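Local structure of beta-galactosidase/beta-glucuronidase (Faecalibacterium prausnitzii L2-6, 6MVF) at residues 108-113 with 117-122; 195-200 with 254-259; 210-215 with 232-237; 456-461 with 543-548; 555-560 with 566-571. The protein binds flavin mononucleotide and belongs to glycoside hydrolase family 2, in which it probably acts as a beta-glucuronidase. All coordinates share one frame; numbering follows the deposited sequence.

Contact 1. Residues 108-113 with 117-122; sequences VATTHE and SIFRAD
H112 lies over F119 where two edge strands, 107-113 and 119-122, from the two different sheets of the N-terminal sugar-binding beta sandwich pass nearly antiparallel. Their axes come within 6.6 Å of each other, and side chains fill the gap. With CG swung anti to the backbone N (chi1 -176°), H112 sets its CB 3.5 Å from the centroid of the F119 ring, almost on the ring normal, a CH-pi contact. Further out, CG stands 3.3 Å from F119 CD1 and ND1 follows the same rim, while CD2 drifts over F119 CB at 3.4 Å. The outcome is an offset stack with centroids 4.1 Å apart and planes only 9° from parallel. At the tip, CE1 faces S117 OG at the imidazole edge, and NE2 hydrogen-bonds E380. Along the same strands, T110 CG2 meets A121 CB at 3.6 Å, beside the classic bulge that A109 and T110 form against V102. E380 also binds S117 OG and belongs to helix 368-385, whose K379 lines the flavin pocket. One carboxylate thus grips both polar tips, so the imidazole is held flat on the phenyl ring and may be polarised toward E380.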
# COMPACT_ATOMS: atom_id res chain seq x y z
N VAL A 108 -8.14 -41.43 5.16
CA VAL A 108 -6.73 -41.03 5.14
C VAL A 108 -6.33 -40.65 3.73
O VAL A 108 -6.52 -41.42 2.78
CB VAL A 108 -5.82 -42.14 5.68
CG1 VAL A 108 -4.36 -41.71 5.61
CG2 VAL A 108 -6.16 -42.50 7.12
N ALA A 109 -5.78 -39.45 3.57
CA ALA A 109 -5.22 -39.00 2.30
C ALA A 109 -3.71 -39.22 2.21
O ALA A 109 -3.22 -39.52 1.12
CB ALA A 109 -5.53 -37.52 2.05
N THR A 110 -2.99 -39.10 3.32
CA THR A 110 -1.55 -39.33 3.36
C THR A 110 -1.07 -39.27 4.80
O THR A 110 -1.77 -38.75 5.68
CB THR A 110 -0.80 -38.31 2.48
OG1 THR A 110 0.51 -38.81 2.18
CG2 THR A 110 -0.66 -36.94 3.17
N THR A 111 0.13 -39.80 5.03
CA THR A 111 0.87 -39.65 6.28
C THR A 111 2.29 -39.19 5.98
O THR A 111 2.83 -39.42 4.90
CB THR A 111 0.95 -40.94 7.10
OG1 THR A 111 1.57 -41.96 6.30
CG2 THR A 111 -0.43 -41.39 7.54
N HIS A 112 2.91 -38.56 6.97
CA HIS A 112 4.21 -37.97 6.73
C HIS A 112 5.01 -37.92 8.01
O HIS A 112 4.48 -37.67 9.09
CB HIS A 112 4.10 -36.56 6.15
CG HIS A 112 5.41 -35.95 5.81
ND1 HIS A 112 6.13 -35.18 6.69
CD2 HIS A 112 6.15 -36.00 4.67
CE1 HIS A 112 7.25 -34.77 6.11
NE2 HIS A 112 7.28 -35.25 4.88
N GLU A 113 6.32 -38.11 7.88
CA GLU A 113 7.22 -38.09 9.01
C GLU A 113 8.36 -37.12 8.70
O GLU A 113 8.79 -37.00 7.55
CB GLU A 113 7.74 -39.49 9.28
CG GLU A 113 8.55 -39.63 10.51
CD GLU A 113 9.09 -41.04 10.69
OE1 GLU A 113 10.32 -41.18 10.87
OE2 GLU A 113 8.27 -41.99 10.65
N SER A 117 9.55 -30.26 6.38
CA SER A 117 9.49 -30.27 4.92
C SER A 117 8.04 -30.31 4.45
O SER A 117 7.14 -30.79 5.15
CB SER A 117 10.29 -31.42 4.31
OG SER A 117 10.17 -32.61 5.06
N ILE A 118 7.84 -29.78 3.24
CA ILE A 118 6.53 -29.73 2.60
C ILE A 118 6.13 -31.14 2.20
O ILE A 118 6.96 -31.94 1.74
CB ILE A 118 6.58 -28.79 1.38
CG1 ILE A 118 6.89 -27.37 1.80
CG2 ILE A 118 5.29 -28.81 0.56
CD1 ILE A 118 7.45 -26.52 0.68
N PHE A 119 4.86 -31.48 2.39
CA PHE A 119 4.34 -32.69 1.79
C PHE A 119 2.94 -32.41 1.27
O PHE A 119 2.24 -31.53 1.79
CB PHE A 119 4.38 -33.87 2.76
CG PHE A 119 3.57 -33.65 4.00
CD1 PHE A 119 4.12 -33.02 5.10
CD2 PHE A 119 2.27 -34.11 4.08
CE1 PHE A 119 3.37 -32.84 6.26
CE2 PHE A 119 1.52 -33.93 5.22
CZ PHE A 119 2.07 -33.30 6.31
N ARG A 120 2.56 -33.13 0.20
CA ARG A 120 1.29 -32.91 -0.48
C ARG A 120 0.52 -34.22 -0.63
O ARG A 120 1.08 -35.31 -0.47
CB ARG A 120 1.47 -32.28 -1.87
CG ARG A 120 2.33 -31.06 -1.87
CD ARG A 120 2.21 -30.30 -3.17
NE ARG A 120 3.21 -29.24 -3.24
CZ ARG A 120 4.38 -29.36 -3.86
NH1 ARG A 120 4.71 -30.49 -4.49
NH2 ARG A 120 5.22 -28.33 -3.85
N ALA A 121 -0.76 -34.08 -0.97
CA ALA A 121 -1.65 -35.23 -1.14
C ALA A 121 -2.74 -34.89 -2.15
O ALA A 121 -3.40 -33.85 -2.03
CB ALA A 121 -2.27 -35.64 0.20
N ASP A 122 -2.92 -35.77 -3.14
CA ASP A 122 -4.00 -35.65 -4.13
C ASP A 122 -5.31 -36.08 -3.46
O ASP A 122 -5.59 -37.26 -3.30
CB ASP A 122 -3.66 -36.49 -5.36
CG ASP A 122 -4.71 -36.39 -6.47
OD1 ASP A 122 -5.75 -35.72 -6.29
OD2 ASP A 122 -4.47 -36.99 -7.56

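Contact 2. Residues 195-200 with 254-259; sequences ATFEIK and YTVVAR
F197 and I199 meet Y254 and V256 in a buried, wholly apolar contact between two facing sheets, the first pair on strand 195-204 and the second on strand 254-262. The strand axes run 9.9 Å apart at their closest and diverge by 33°, a spacing that only side chains can bridge. F197 supplies the aromatic part. Its ring edge is directed at the face of Y254, with centroids 5.7 Å apart and planes at 67°, an edge-to-face pair in which F197 CZ sits 4.1 Å from Y254 CG, off-centre over the tyrosine ring. The phenol oxygen of Y254 takes no part in this packing and hydrogen-bonds the backbone N of E244. Face-to-face packing of two sheets of this kind builds the core of the immunoglobulin-like beta sandwich that follows the sugar-binding domain in family 2 glycosidases. V240, I216 and V274 also pack against F197. Toward the other end of the contact the packing becomes aliphatic. F197 and V256 run antiparallel alongside one another, CD2 of the phenylalanine lying 4.2 Å from CG2 of the valine. The other branch of V256, CG1, is placed anti to the backbone N (chi1 -178°) and thereby meets I199 CD1 tip to tip at 3.9 Å. I199 also leans on Y214, a residue of strand 211-217, which is paired with 254-262 in the opposing sheet.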
# COMPACT_ATOMS: atom_id res chain seq x y z
N ALA A 195 25.65 -17.29 -19.27
CA ALA A 195 25.25 -18.32 -18.33
C ALA A 195 24.36 -19.32 -19.05
O ALA A 195 23.53 -18.94 -19.89
CB ALA A 195 24.52 -17.74 -17.11
N THR A 196 24.56 -20.59 -18.74
CA THR A 196 23.65 -21.65 -19.15
C THR A 196 22.72 -21.94 -17.98
O THR A 196 23.13 -21.89 -16.82
CB THR A 196 24.41 -22.92 -19.55
OG1 THR A 196 25.29 -23.29 -18.48
CG2 THR A 196 25.21 -22.71 -20.82
N PHE A 197 21.46 -22.21 -18.31
CA PHE A 197 20.46 -22.65 -17.35
C PHE A 197 20.02 -24.00 -17.88
O PHE A 197 19.24 -24.06 -18.83
CB PHE A 197 19.27 -21.70 -17.26
CG PHE A 197 19.63 -20.32 -16.79
CD1 PHE A 197 20.41 -19.48 -17.57
CD2 PHE A 197 19.19 -19.87 -15.55
CE1 PHE A 197 20.75 -18.20 -17.11
CE2 PHE A 197 19.51 -18.58 -15.09
CZ PHE A 197 20.28 -17.75 -15.86
N GLU A 198 20.56 -25.07 -17.32
CA GLU A 198 20.02 -26.39 -17.59
C GLU A 198 18.76 -26.51 -16.76
O GLU A 198 18.80 -26.35 -15.54
CB GLU A 198 21.01 -27.48 -17.24
CG GLU A 198 22.33 -27.33 -17.96
CD GLU A 198 23.41 -28.25 -17.39
OE1 GLU A 198 23.34 -29.47 -17.66
OE2 GLU A 198 24.31 -27.75 -16.67
N ILE A 199 17.64 -26.76 -17.43
CA ILE A 199 16.33 -26.79 -16.81
C ILE A 199 15.69 -28.14 -17.09
O ILE A 199 15.78 -28.66 -18.21
CB ILE A 199 15.45 -25.65 -17.36
CG1 ILE A 199 16.14 -24.30 -17.13
CG2 ILE A 199 14.05 -25.67 -16.75
CD1 ILE A 199 15.61 -23.25 -18.06
N LYS A 200 15.04 -28.71 -16.08
CA LYS A 200 14.12 -29.81 -16.29
C LYS A 200 12.85 -29.56 -15.48
O LYS A 200 12.93 -29.20 -14.30
CB LYS A 200 14.74 -31.16 -15.91
CG LYS A 200 13.89 -32.38 -16.31
CD LYS A 200 14.78 -33.53 -16.81
CE LYS A 200 14.06 -34.89 -16.84
NZ LYS A 200 14.65 -35.84 -15.82
N TYR A 254 17.70 -14.11 -11.52
CA TYR A 254 16.85 -14.34 -12.68
C TYR A 254 15.62 -15.13 -12.26
O TYR A 254 15.57 -15.77 -11.20
CB TYR A 254 17.62 -15.09 -13.78
CG TYR A 254 18.75 -14.25 -14.35
CD1 TYR A 254 19.97 -14.11 -13.68
CD2 TYR A 254 18.60 -13.60 -15.56
CE1 TYR A 254 20.98 -13.34 -14.21
CE2 TYR A 254 19.60 -12.85 -16.10
CZ TYR A 254 20.79 -12.71 -15.42
OH TYR A 254 21.77 -11.94 -15.98
N THR A 255 14.59 -15.08 -13.11
CA THR A 255 13.35 -15.82 -12.89
C THR A 255 13.14 -16.76 -14.06
O THR A 255 12.99 -16.31 -15.20
CB THR A 255 12.16 -14.86 -12.73
OG1 THR A 255 12.39 -14.00 -11.62
CG2 THR A 255 10.88 -15.65 -12.50
N VAL A 256 13.12 -18.05 -13.79
CA VAL A 256 12.76 -19.04 -14.79
C VAL A 256 11.27 -19.32 -14.66
O VAL A 256 10.79 -19.67 -13.58
CB VAL A 256 13.59 -20.32 -14.65
CG1 VAL A 256 13.22 -21.33 -15.73
CG2 VAL A 256 15.08 -19.99 -14.71
N VAL A 257 10.53 -19.13 -15.74
CA VAL A 257 9.09 -19.36 -15.79
C VAL A 257 8.85 -20.54 -16.71
O VAL A 257 9.49 -20.64 -17.77
CB VAL A 257 8.36 -18.10 -16.29
CG1 VAL A 257 6.86 -18.36 -16.42
CG2 VAL A 257 8.66 -16.91 -15.36
N ALA A 258 7.96 -21.45 -16.32
CA ALA A 258 7.64 -22.60 -17.14
C ALA A 258 6.13 -22.69 -17.29
O ALA A 258 5.41 -22.69 -16.29
CB ALA A 258 8.19 -23.92 -16.56
N ARG A 259 5.66 -22.80 -18.54
CA ARG A 259 4.24 -22.80 -18.85
C ARG A 259 3.88 -24.05 -19.63
O ARG A 259 4.41 -24.26 -20.73
CB ARG A 259 3.85 -21.58 -19.67
CG ARG A 259 3.51 -20.38 -18.84
CD ARG A 259 2.86 -19.29 -19.68
NE ARG A 259 2.87 -18.05 -18.92
CZ ARG A 259 3.83 -17.13 -19.01
NH1 ARG A 259 4.84 -17.32 -19.85
NH2 ARG A 259 3.77 -16.02 -18.26

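Contact 3. Residues 210-215 with 232-237; sequences FTVMYS and DNTAIS
The Y214 ring meets T234 O at its edge, near the ring plane, and I236 CG2 at an oblique angle, while V212 CG1 of its own strand rests 3.4 Å above one face, toward the rim. This is a cross-sandwich contact in the same immunoglobulin-like domain, joining strand 211-217 of one sheet to the loop at T234 and the first residue, I236, of strand 236-240 in the other. The tyrosine crosses T234 at about a right angle and spans the core, where it donates a hydrogen bond from its OH to T234 O, 2.9 Å away. The donor stands above the carbonyl plane, 41° out of it. S201 OG is a further partner of the same phenol oxygen, and T234 OG1 bonds S201 O, so the polar groups of this buried corner satisfy one another. I236 lies alongside the ring, pointing the other way. With CG1 anti to the backbone N (chi1 -169°), its ethyl arm leads away and the CG2 methyl remains against the tyrosine. I236 also packs on F635 of a second subunit. T234 lies about 6 Å, side chain to side chain, from the flavin-binding F202. I236 CG2 comes obliquely to within 3.5 Å of Y214 CD2.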
# COMPACT_ATOMS: atom_id res chain seq x y z
N PHE A 210 0.49 -31.01 -25.47
CA PHE A 210 1.05 -30.09 -24.48
C PHE A 210 2.53 -29.83 -24.76
O PHE A 210 3.29 -30.75 -25.05
CB PHE A 210 0.86 -30.65 -23.08
CG PHE A 210 -0.57 -30.64 -22.60
CD1 PHE A 210 -1.20 -29.44 -22.26
CD2 PHE A 210 -1.28 -31.83 -22.48
CE1 PHE A 210 -2.51 -29.42 -21.82
CE2 PHE A 210 -2.60 -31.82 -22.03
CZ PHE A 210 -3.22 -30.61 -21.70
N THR A 211 2.93 -28.56 -24.69
CA THR A 211 4.33 -28.18 -24.70
C THR A 211 4.69 -27.48 -23.38
O THR A 211 3.82 -27.07 -22.61
CB THR A 211 4.66 -27.25 -25.87
OG1 THR A 211 3.71 -26.18 -25.91
CG2 THR A 211 4.66 -27.97 -27.20
N VAL A 212 5.98 -27.34 -23.14
CA VAL A 212 6.48 -26.52 -22.04
C VAL A 212 7.27 -25.36 -22.64
O VAL A 212 8.29 -25.56 -23.32
CB VAL A 212 7.34 -27.35 -21.07
CG1 VAL A 212 7.98 -26.43 -20.02
CG2 VAL A 212 6.50 -28.43 -20.40
N MET A 213 6.79 -24.13 -22.40
CA MET A 213 7.43 -22.92 -22.90
C MET A 213 8.19 -22.29 -21.75
O MET A 213 7.59 -21.87 -20.75
CB MET A 213 6.41 -21.95 -23.49
CG MET A 213 5.53 -22.57 -24.59
SD MET A 213 4.41 -21.37 -25.34
CE MET A 213 3.76 -20.59 -23.86
N TYR A 214 9.51 -22.26 -21.87
CA TYR A 214 10.40 -21.73 -20.86
C TYR A 214 10.76 -20.29 -21.20
O TYR A 214 11.10 -19.98 -22.34
CB TYR A 214 11.69 -22.54 -20.79
CG TYR A 214 11.55 -23.97 -20.33
CD1 TYR A 214 11.20 -24.25 -19.02
CD2 TYR A 214 11.81 -25.03 -21.19
CE1 TYR A 214 11.11 -25.55 -18.58
CE2 TYR A 214 11.71 -26.34 -20.76
CZ TYR A 214 11.36 -26.58 -19.45
OH TYR A 214 11.25 -27.87 -18.99
N SER A 215 10.72 -19.43 -20.19
CA SER A 215 11.08 -18.03 -20.35
C SER A 215 11.95 -17.62 -19.18
O SER A 215 11.66 -17.96 -18.03
CB SER A 215 9.82 -17.16 -20.43
OG SER A 215 10.15 -15.79 -20.28
N ASP A 232 6.70 -34.19 -22.70
CA ASP A 232 7.19 -35.48 -22.21
C ASP A 232 8.69 -35.63 -22.41
O ASP A 232 9.22 -36.75 -22.44
CB ASP A 232 6.45 -36.63 -22.91
CG ASP A 232 6.81 -36.73 -24.41
OD1 ASP A 232 7.50 -35.83 -24.97
OD2 ASP A 232 6.39 -37.74 -25.02
N ASN A 233 9.38 -34.51 -22.59
CA ASN A 233 10.78 -34.47 -22.99
C ASN A 233 11.26 -33.05 -22.73
O ASN A 233 11.56 -32.31 -23.67
CB ASN A 233 10.94 -34.86 -24.46
CG ASN A 233 12.37 -34.90 -24.87
OD1 ASN A 233 13.25 -35.12 -24.04
ND2 ASN A 233 12.63 -34.66 -26.15
N THR A 234 11.31 -32.67 -21.45
CA THR A 234 11.30 -31.26 -21.09
C THR A 234 12.68 -30.67 -20.87
O THR A 234 12.81 -29.45 -20.78
CB THR A 234 10.44 -31.05 -19.84
OG1 THR A 234 11.15 -31.53 -18.70
CG2 THR A 234 9.11 -31.80 -19.97
N ALA A 235 13.71 -31.49 -20.79
CA ALA A 235 15.04 -30.97 -20.48
C ALA A 235 15.57 -30.12 -21.63
O ALA A 235 15.45 -30.48 -22.80
CB ALA A 235 16.00 -32.13 -20.18
N ILE A 236 16.17 -28.99 -21.28
CA ILE A 236 16.71 -28.06 -22.26
C ILE A 236 17.76 -27.23 -21.54
O ILE A 236 17.69 -27.05 -20.32
CB ILE A 236 15.61 -27.17 -22.88
CG1 ILE A 236 16.14 -26.41 -24.08
CG2 ILE A 236 15.08 -26.17 -21.87
CD1 ILE A 236 16.23 -27.25 -25.31
N SER A 237 18.71 -26.71 -22.30
CA SER A 237 19.69 -25.77 -21.76
C SER A 237 19.53 -24.43 -22.46
O SER A 237 19.58 -24.37 -23.69
CB SER A 237 21.10 -26.32 -21.95
OG SER A 237 22.04 -25.30 -21.71

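Contact 4. Residues 456-461 with 543-548; sequences FGWYGG and RSEGGV
Y459 and R543 come from opposite directions and meet at their polar ends, with E545 beside them, and these three carry most of the contact. R543 NH2 donates to Y459 OH over 3.0 Å in a nearly straight bond (165° at the hydrogen), with the oxygen close to the guanidinium plane. Phenol and guanidinium are not coplanar: their planes differ by 36°. R543 reaches this place because its chain bends at chi2 (-87°), which brings its NH1 within 2.9 Å of E545 OE1 in a salt bridge; the carboxylate oxygen is met from above its own plane. E545 opens the type I' turn E545 to V548 of a tight beta hairpin, with G546 and G547 at its corners in positive-phi conformations. The other oxygen, E545 OE2, bonds Y505 OH and lies 4.3 Å from W458 CZ2, at the indole edge. W458 in turn lays its CD1 about 3.6 Å above the Y459 ring, off-centre. Both segments belong to the TIM barrel domain, one in the loop after barrel strand 450-453 and the other downstream of the last barrel strand, 529-532. R543 NH2 also forms a salt bridge with D152 of the sugar-binding domain, and Y459 OH bonds K554 NZ. With carboxylates of E545 and D152 both bonded to it, the guanidinium is probably charge-balanced and restricted in rotation, with NH2 directed at the phenol oxygen; the loop 456-461 is joined to the hairpin 543-548 by a hydrogen bond to a phenol rather than by a salt bridge.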
# COMPACT_ATOMS: atom_id res chain seq x y z
N PHE A 456 35.81 -23.94 23.54
CA PHE A 456 36.93 -23.64 24.42
C PHE A 456 36.79 -22.23 24.96
O PHE A 456 36.79 -21.26 24.20
CB PHE A 456 38.26 -23.81 23.69
CG PHE A 456 38.41 -25.14 23.02
CD1 PHE A 456 38.41 -26.30 23.76
CD2 PHE A 456 38.57 -25.22 21.64
CE1 PHE A 456 38.53 -27.52 23.16
CE2 PHE A 456 38.70 -26.42 21.03
CZ PHE A 456 38.69 -27.58 21.79
N GLY A 457 36.67 -22.12 26.28
CA GLY A 457 36.37 -20.87 26.94
C GLY A 457 34.96 -20.76 27.49
O GLY A 457 34.65 -19.76 28.14
N TRP A 458 34.09 -21.75 27.25
CA TRP A 458 32.75 -21.71 27.83
C TRP A 458 32.37 -23.05 28.47
O TRP A 458 32.02 -23.08 29.65
CB TRP A 458 31.68 -21.30 26.80
CG TRP A 458 30.36 -21.41 27.45
CD1 TRP A 458 29.41 -22.38 27.25
CD2 TRP A 458 29.88 -20.60 28.54
NE1 TRP A 458 28.36 -22.20 28.12
CE2 TRP A 458 28.62 -21.11 28.92
CE3 TRP A 458 30.38 -19.48 29.21
CZ2 TRP A 458 27.86 -20.55 29.95
CZ3 TRP A 458 29.62 -18.91 30.22
CH2 TRP A 458 28.38 -19.45 30.58
N TYR A 459 32.40 -24.18 27.73
CA TYR A 459 32.16 -25.48 28.35
C TYR A 459 33.41 -26.09 28.97
O TYR A 459 33.31 -27.08 29.70
CB TYR A 459 31.58 -26.49 27.36
CG TYR A 459 30.15 -26.21 26.94
CD1 TYR A 459 29.15 -25.93 27.88
CD2 TYR A 459 29.80 -26.22 25.58
CE1 TYR A 459 27.83 -25.67 27.47
CE2 TYR A 459 28.49 -25.96 25.17
CZ TYR A 459 27.51 -25.69 26.12
OH TYR A 459 26.22 -25.44 25.69
N GLY A 460 34.58 -25.53 28.70
CA GLY A 460 35.81 -26.04 29.25
C GLY A 460 36.95 -25.30 28.60
O GLY A 460 36.75 -24.64 27.58
N GLY A 461 38.13 -25.37 29.18
CA GLY A 461 39.27 -24.72 28.57
C GLY A 461 39.26 -23.20 28.67
O GLY A 461 38.39 -22.57 29.27
N ARG A 543 16.81 -26.36 29.42
CA ARG A 543 17.89 -25.57 30.00
C ARG A 543 17.51 -24.91 31.31
O ARG A 543 16.41 -24.39 31.47
CB ARG A 543 18.34 -24.47 29.04
CG ARG A 543 19.15 -24.94 27.87
CD ARG A 543 20.60 -25.00 28.22
NE ARG A 543 21.36 -25.43 27.07
CZ ARG A 543 22.65 -25.18 26.88
NH1 ARG A 543 23.32 -24.47 27.79
NH2 ARG A 543 23.24 -25.62 25.78
N SER A 544 18.47 -24.88 32.24
CA SER A 544 18.33 -24.06 33.45
C SER A 544 19.73 -23.72 33.93
O SER A 544 20.44 -24.60 34.42
CB SER A 544 17.52 -24.80 34.53
OG SER A 544 17.39 -24.00 35.70
N GLU A 545 20.11 -22.45 33.81
CA GLU A 545 21.46 -22.00 34.17
C GLU A 545 21.55 -20.50 33.97
O GLU A 545 20.82 -19.91 33.18
CB GLU A 545 22.54 -22.71 33.35
CG GLU A 545 22.54 -22.38 31.86
CD GLU A 545 23.33 -23.41 31.04
OE1 GLU A 545 22.74 -24.45 30.67
OE2 GLU A 545 24.54 -23.20 30.78
N GLY A 546 22.49 -19.89 34.70
CA GLY A 546 22.65 -18.45 34.64
C GLY A 546 21.48 -17.65 35.16
O GLY A 546 21.37 -16.46 34.87
N GLY A 547 20.60 -18.27 35.95
CA GLY A 547 19.43 -17.58 36.48
C GLY A 547 18.29 -17.44 35.50
O GLY A 547 17.41 -16.61 35.71
N VAL A 548 18.30 -18.21 34.42
CA VAL A 548 17.26 -18.18 33.40
C VAL A 548 16.91 -19.61 33.06
O VAL A 548 17.81 -20.46 32.94
CB VAL A 548 17.72 -17.43 32.13
CG1 VAL A 548 16.67 -17.53 31.03
CG2 VAL A 548 18.06 -15.97 32.45

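Contact 5. Residues 555-560 with 566-571; sequences GLVTID and DSFYVY
L556 and V557 press against S567, F568 and Y571 at the start of helix 566-575, the helix that follows the last strand of the TIM barrel and is reached here by the loop leading into it. Apolar contacts come first. L556 forks over the helix: CD2 touches S567 CB at 3.5 Å and Y571 CD2 at 3.8 Å, whereas CD1 reaches the same tyrosine atom at 4.0 Å. The leucine crosses the tyrosine at about a right angle and meets its ring at the edge, near the plane. Nearer the backbone, L556 CB faces F568 CB at 4.1 Å. V557 and F568 run alongside each other in the same direction, with V557 CG2 3.6 Å from F568 CD2; the ring is carried there by a chi1 of 169°, which turns CG anti to the backbone N. L327 of helix 314-327 packs on L556, F568 and Y571, so the cluster belongs to the layer between neighbouring barrel helices. Polar bonds form a second group. Y571 OH bonds both H514 ND1 and Y487 OH, and D560 OD2 reaches the backbone N of A266 in a third subunit. Within the loop, T558 OG1 donates to D560 OD1 over 2.8 Å, meeting the carboxylate on its syn side and 33° out of its plane.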
# COMPACT_ATOMS: atom_id res chain seq x y z
N GLY A 555 23.11 -15.95 22.17
CA GLY A 555 22.80 -15.08 21.05
C GLY A 555 23.64 -13.82 21.03
O GLY A 555 24.10 -13.32 22.06
N LEU A 556 23.89 -13.32 19.82
CA LEU A 556 24.37 -11.96 19.68
C LEU A 556 23.24 -10.96 19.83
O LEU A 556 23.49 -9.77 20.06
CB LEU A 556 25.05 -11.77 18.31
CG LEU A 556 26.19 -12.70 17.90
CD1 LEU A 556 26.48 -12.60 16.38
CD2 LEU A 556 27.44 -12.38 18.71
N VAL A 557 22.00 -11.44 19.72
CA VAL A 557 20.78 -10.64 19.77
C VAL A 557 19.77 -11.43 20.60
O VAL A 557 19.82 -12.67 20.62
CB VAL A 557 20.24 -10.36 18.34
CG1 VAL A 557 18.95 -9.56 18.35
CG2 VAL A 557 21.30 -9.63 17.51
N THR A 558 18.87 -10.72 21.28
CA THR A 558 17.91 -11.39 22.15
C THR A 558 16.80 -12.07 21.34
O THR A 558 16.62 -11.83 20.14
CB THR A 558 17.28 -10.43 23.15
OG1 THR A 558 16.75 -9.30 22.45
CG2 THR A 558 18.31 -10.00 24.20
N ILE A 559 16.05 -12.93 22.03
CA ILE A 559 15.11 -13.84 21.39
C ILE A 559 13.89 -13.09 20.84
O ILE A 559 13.20 -13.59 19.95
CB ILE A 559 14.74 -14.93 22.40
CG1 ILE A 559 14.09 -16.12 21.70
CG2 ILE A 559 13.87 -14.38 23.50
CD1 ILE A 559 13.59 -17.17 22.65
N ASP A 560 13.60 -11.91 21.35
CA ASP A 560 12.53 -11.08 20.83
C ASP A 560 13.01 -10.17 19.69
O ASP A 560 12.25 -9.32 19.23
CB ASP A 560 11.92 -10.26 21.98
CG ASP A 560 12.95 -9.41 22.72
OD1 ASP A 560 14.01 -9.08 22.13
OD2 ASP A 560 12.71 -9.07 23.91
N ASP A 566 26.41 -6.69 23.35
CA ASP A 566 27.66 -6.04 22.99
C ASP A 566 28.48 -6.92 22.03
O ASP A 566 29.25 -6.40 21.22
CB ASP A 566 28.46 -5.69 24.25
CG ASP A 566 27.90 -4.44 24.99
OD1 ASP A 566 27.03 -3.68 24.45
OD2 ASP A 566 28.34 -4.21 26.14
N SER A 567 28.29 -8.24 22.09
CA SER A 567 28.95 -9.15 21.16
C SER A 567 28.55 -8.87 19.73
O SER A 567 29.35 -9.11 18.81
CB SER A 567 28.61 -10.61 21.49
OG SER A 567 29.30 -11.04 22.64
N PHE A 568 27.31 -8.44 19.52
CA PHE A 568 26.84 -8.10 18.19
C PHE A 568 27.73 -7.04 17.55
O PHE A 568 28.13 -7.16 16.39
CB PHE A 568 25.39 -7.65 18.28
CG PHE A 568 24.85 -7.01 17.04
CD1 PHE A 568 25.08 -5.66 16.77
CD2 PHE A 568 24.07 -7.76 16.15
CE1 PHE A 568 24.58 -5.08 15.62
CE2 PHE A 568 23.54 -7.18 15.01
CZ PHE A 568 23.80 -5.85 14.74
N TYR A 569 28.07 -5.99 18.31
CA TYR A 569 28.83 -4.87 17.77
C TYR A 569 30.31 -5.18 17.59
O TYR A 569 30.97 -4.51 16.80
CB TYR A 569 28.65 -3.64 18.68
CG TYR A 569 27.23 -3.13 18.69
CD1 TYR A 569 26.76 -2.28 17.68
CD2 TYR A 569 26.33 -3.52 19.68
CE1 TYR A 569 25.44 -1.82 17.67
CE2 TYR A 569 25.00 -3.07 19.68
CZ TYR A 569 24.57 -2.23 18.67
OH TYR A 569 23.28 -1.79 18.67
N VAL A 570 30.84 -6.18 18.31
CA VAL A 570 32.15 -6.72 17.95
C VAL A 570 32.15 -7.16 16.49
O VAL A 570 32.97 -6.72 15.68
CB VAL A 570 32.52 -7.89 18.87
CG1 VAL A 570 33.76 -8.64 18.30
CG2 VAL A 570 32.76 -7.42 20.31
N TYR A 571 31.22 -8.05 16.13
CA TYR A 571 31.17 -8.55 14.76
C TYR A 571 30.82 -7.45 13.77
O TYR A 571 31.38 -7.41 12.67
CB TYR A 571 30.18 -9.70 14.66
CG TYR A 571 30.81 -10.89 15.29
CD1 TYR A 571 31.98 -11.41 14.77
CD2 TYR A 571 30.31 -11.43 16.45
CE1 TYR A 571 32.60 -12.47 15.36
CE2 TYR A 571 30.92 -12.51 17.04
CZ TYR A 571 32.06 -13.03 16.49
OH TYR A 571 32.68 -14.10 17.08

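Contacts 2 and 3 form one unit: contact 3 is nested within the chain loop closed by contact 2, their centres are 10 Å apart, and they share both sheets of one sandwich. Probable hydrogen bonds link them within each sheet, I199 N to I236 O at 2.9 Å and V257 N to S215 O at 2.8 Å. Contact 1 belongs to the preceding sandwich, with its centre 28 Å from both. The flavin mononucleotide lies near these two sandwiches, about 7 Å from the R120 side chain, 9 Å from T234 and 11 Å from I199, with barrel-domain residues such as K379 also lining its pocket. Contacts 4 and 5, centres 17 Å apart, occupy the barrel domain away from the flavin, and both touch the third subunit.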